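Local coordinates for envelope glycoprotein (Thogoto virus, PDB 5XEA), which probably attaches the virus to its host-cell receptor and later induces fusion of the virion with the host membrane, at residues B[89-94]-B[138-143]. Sequence-based numbering, arbitrary orientation.
Sequences CSYGDI and IDWRCG
A disulfide and a buried tryptophan join two antiparallel segments packed one over the other in this gp64-family fusion glycoprotein. Cys89 SG bonds to Cys142 SG at 2.1 Å with a chi3 of 61°, and both cysteines place sulfur between their own backbone N and carbonyl carbon, which turns the two sulfurs toward each other between the strands. Cys142 SG also lies 3.8 Å from Tyr91 CD2, oblique to the phenol ring. Further along, the Trp140 indole lies flat beneath the backbone at Gly92: Gly92 N sits over the middle of the ring system, and Gly92 CA makes a CH-pi contact 3.6 Å from the centroid of the five-membered ring. The indole edge is used as well. Trp140 NE1 donates to Asp93 O at 2.9 Å in a bent bond (144° at the hydrogen), the oxygen close to the ring plane but NE1 above the carbonyl plane; this bond and the Gly92 packing together hold the indole's orientation, and its buried N-H is satisfied. Tyr91 CB packs on Trp140 CB at 3.5 Å. Strand 89-91 pairs with strand 115-117, while segment 138-143 belongs to the long strand 133-156, paired with strand 40-56; helix 77-86 packs on Cys89 through Trp83, and helix 421-437 meets Arg141.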
ATOM      1  N   CYS B  89     -27.668   0.849 -24.982  1.00 45.51           N
ATOM      2  CA  CYS B  89     -28.675   1.479 -24.144  1.00 46.25           C
ATOM      3  C   CYS B  89     -29.785   2.046 -25.022  1.00 51.54           C
ATOM      4  O   CYS B  89     -29.612   2.266 -26.224  1.00 55.87           O
ATOM      5  CB  CYS B  89     -28.057   2.586 -23.261  1.00 43.05           C
ATOM      6  SG  CYS B  89     -27.285   4.041 -24.112  1.00 79.48           S
ATOM      7  N   SER B  90     -30.934   2.288 -24.409  1.00 47.46           N
ATOM      8  CA  SER B  90     -32.065   2.864 -25.118  1.00 44.82           C
ATOM      9  C   SER B  90     -32.365   4.268 -24.602  1.00 44.67           C
ATOM     10  O   SER B  90     -31.963   4.652 -23.502  1.00 46.12           O
ATOM     11  CB  SER B  90     -33.310   1.981 -24.983  1.00 44.63           C
ATOM     12  OG  SER B  90     -33.725   1.901 -23.636  1.00 51.33           O
ATOM     13  N   TYR B  91     -33.111   5.023 -25.406  1.00 48.98           N
ATOM     14  CA  TYR B  91     -33.486   6.378 -25.039  1.00 45.73           C
ATOM     15  C   TYR B  91     -34.717   6.783 -25.852  1.00 43.58           C
ATOM     16  O   TYR B  91     -35.123   6.090 -26.790  1.00 42.91           O
ATOM     17  CB  TYR B  91     -32.309   7.335 -25.237  1.00 41.30           C
ATOM     18  CG  TYR B  91     -31.756   7.400 -26.651  1.00 44.66           C
ATOM     19  CD1 TYR B  91     -32.254   8.328 -27.565  1.00 44.65           C
ATOM     20  CD2 TYR B  91     -30.721   6.556 -27.069  1.00 53.49           C
ATOM     21  CE1 TYR B  91     -31.748   8.410 -28.857  1.00 45.71           C
ATOM     22  CE2 TYR B  91     -30.205   6.634 -28.370  1.00 49.31           C
ATOM     23  CZ  TYR B  91     -30.726   7.569 -29.257  1.00 56.68           C
ATOM     24  OH  TYR B  91     -30.249   7.676 -30.550  1.00 57.59           O
ATOM     25  N   GLY B  92     -35.311   7.925 -25.472  1.00 38.01           N
ATOM     26  CA  GLY B  92     -36.558   8.375 -26.063  1.00 41.81           C
ATOM     27  C   GLY B  92     -36.357   9.233 -27.298  1.00 46.99           C
ATOM     28  O   GLY B  92     -35.246   9.422 -27.792  1.00 45.70           O
ATOM     29  N   ASP B  93     -37.474   9.755 -27.812  1.00 37.79           N
ATOM     30  CA  ASP B  93     -37.411  10.673 -28.941  1.00 43.44           C
ATOM     31  C   ASP B  93     -36.762  11.986 -28.526  1.00 43.73           C
ATOM     32  O   ASP B  93     -36.918  12.448 -27.395  1.00 41.84           O
ATOM     33  CB  ASP B  93     -38.813  10.948 -29.499  1.00 51.32           C
ATOM     34  CG  ASP B  93     -39.430   9.721 -30.161  1.00 63.94           C
ATOM     35  OD1 ASP B  93     -38.695   8.990 -30.866  1.00 63.90           O
ATOM     36  OD2 ASP B  93     -40.646   9.486 -29.968  1.00 68.72           O
ATOM     37  N   ILE B  94     -36.031  12.590 -29.458  1.00 45.37           N
ATOM     38  CA  ILE B  94     -35.387  13.872 -29.219  1.00 42.61           C
ATOM     39  C   ILE B  94     -36.139  14.946 -29.997  1.00 42.06           C
ATOM     40  O   ILE B  94     -36.741  14.685 -31.044  1.00 46.13           O
ATOM     41  CB  ILE B  94     -33.883  13.871 -29.580  1.00 46.21           C
ATOM     42  CG1 ILE B  94     -33.642  14.391 -30.990  1.00 56.50           C
ATOM     43  CG2 ILE B  94     -33.230  12.460 -29.348  1.00 43.75           C
ATOM     44  CD1 ILE B  94     -32.596  15.487 -31.044  1.00 62.55           C
ATOM     45  N   ILE B 138     -35.952  18.342 -26.222  1.00 37.45           N
ATOM     46  CA  ILE B 138     -35.702  17.114 -25.487  1.00 36.38           C
ATOM     47  C   ILE B 138     -34.462  16.436 -26.055  1.00 35.26           C
ATOM     48  O   ILE B 138     -34.342  16.270 -27.275  1.00 37.18           O
ATOM     49  CB  ILE B 138     -36.890  16.139 -25.561  1.00 38.98           C
ATOM     50  CG1 ILE B 138     -38.200  16.817 -25.168  1.00 39.77           C
ATOM     51  CG2 ILE B 138     -36.616  14.879 -24.704  1.00 33.56           C
ATOM     52  CD1 ILE B 138     -39.363  15.864 -25.232  1.00 47.90           C
ATOM     53  N   ASP B 139     -33.564  15.991 -25.166  1.00 37.36           N
ATOM     54  CA  ASP B 139     -32.459  15.130 -25.582  1.00 34.13           C
ATOM     55  C   ASP B 139     -32.169  14.141 -24.465  1.00 35.83           C
ATOM     56  O   ASP B 139     -32.630  14.288 -23.326  1.00 35.09           O
ATOM     57  CB  ASP B 139     -31.211  15.941 -25.971  1.00 37.70           C
ATOM     58  CG  ASP B 139     -30.240  15.147 -26.860  1.00 47.78           C
ATOM     59  OD1 ASP B 139     -30.561  13.984 -27.230  1.00 39.96           O
ATOM     60  OD2 ASP B 139     -29.152  15.687 -27.168  1.00 42.72           O
ATOM     61  N   TRP B 140     -31.420  13.100 -24.809  1.00 32.90           N
ATOM     62  CA  TRP B 140     -31.239  11.967 -23.915  1.00 32.82           C
ATOM     63  C   TRP B 140     -29.764  11.655 -23.749  1.00 33.79           C
ATOM     64  O   TRP B 140     -28.958  11.902 -24.647  1.00 36.28           O
ATOM     65  CB  TRP B 140     -31.971  10.712 -24.451  1.00 33.77           C
ATOM     66  CG  TRP B 140     -33.451  10.861 -24.435  1.00 34.13           C
ATOM     67  CD1 TRP B 140     -34.221  11.533 -25.351  1.00 34.51           C
ATOM     68  CD2 TRP B 140     -34.346  10.377 -23.432  1.00 39.94           C
ATOM     69  NE1 TRP B 140     -35.542  11.472 -24.989  1.00 36.44           N
ATOM     70  CE2 TRP B 140     -35.651  10.787 -23.807  1.00 39.60           C
ATOM     71  CE3 TRP B 140     -34.180   9.628 -22.253  1.00 33.95           C
ATOM     72  CZ2 TRP B 140     -36.781  10.472 -23.049  1.00 36.93           C
ATOM     73  CZ3 TRP B 140     -35.293   9.320 -21.499  1.00 34.22           C
ATOM     74  CH2 TRP B 140     -36.589   9.738 -21.907  1.00 36.05           C
ATOM     75  N   ARG B 141     -29.426  11.079 -22.595  1.00 32.06           N
ATOM     76  CA  ARG B 141     -28.147  10.405 -22.408  1.00 31.90           C
ATOM     77  C   ARG B 141     -28.423   9.015 -21.857  1.00 35.23           C
ATOM     78  O   ARG B 141     -29.394   8.800 -21.122  1.00 35.40           O
ATOM     79  CB  ARG B 141     -27.195  11.157 -21.463  1.00 31.39           C
ATOM     80  CG  ARG B 141     -27.616  11.116 -19.991  1.00 35.01           C
ATOM     81  CD  ARG B 141     -26.929  12.209 -19.170  1.00 32.23           C
ATOM     82  NE  ARG B 141     -25.472  12.131 -19.333  1.00 36.07           N
ATOM     83  CZ  ARG B 141     -24.637  11.600 -18.442  1.00 40.13           C
ATOM     84  NH1 ARG B 141     -25.093  11.093 -17.307  1.00 31.49           N
ATOM     85  NH2 ARG B 141     -23.334  11.578 -18.687  1.00 30.98           N
ATOM     86  N   CYS B 142     -27.569   8.072 -22.228  1.00 34.60           N
ATOM     87  CA  CYS B 142     -27.651   6.746 -21.630  1.00 36.77           C
ATOM     88  C   CYS B 142     -26.312   6.052 -21.802  1.00 39.12           C
ATOM     89  O   CYS B 142     -25.495   6.433 -22.647  1.00 37.04           O
ATOM     90  CB  CYS B 142     -28.788   5.922 -22.245  1.00 38.83           C
ATOM     91  SG  CYS B 142     -28.601   5.627 -24.015  1.00 50.78           S
ATOM     92  N   GLY B 143     -26.092   5.033 -20.991  1.00 35.76           N
ATOM     93  CA  GLY B 143     -24.844   4.299 -21.063  1.00 35.46           C
ATOM     94  C   GLY B 143     -24.940   3.050 -20.219  1.00 38.04           C
ATOM     95  O   GLY B 143     -25.796   2.940 -19.334  1.00 37.35           O
TER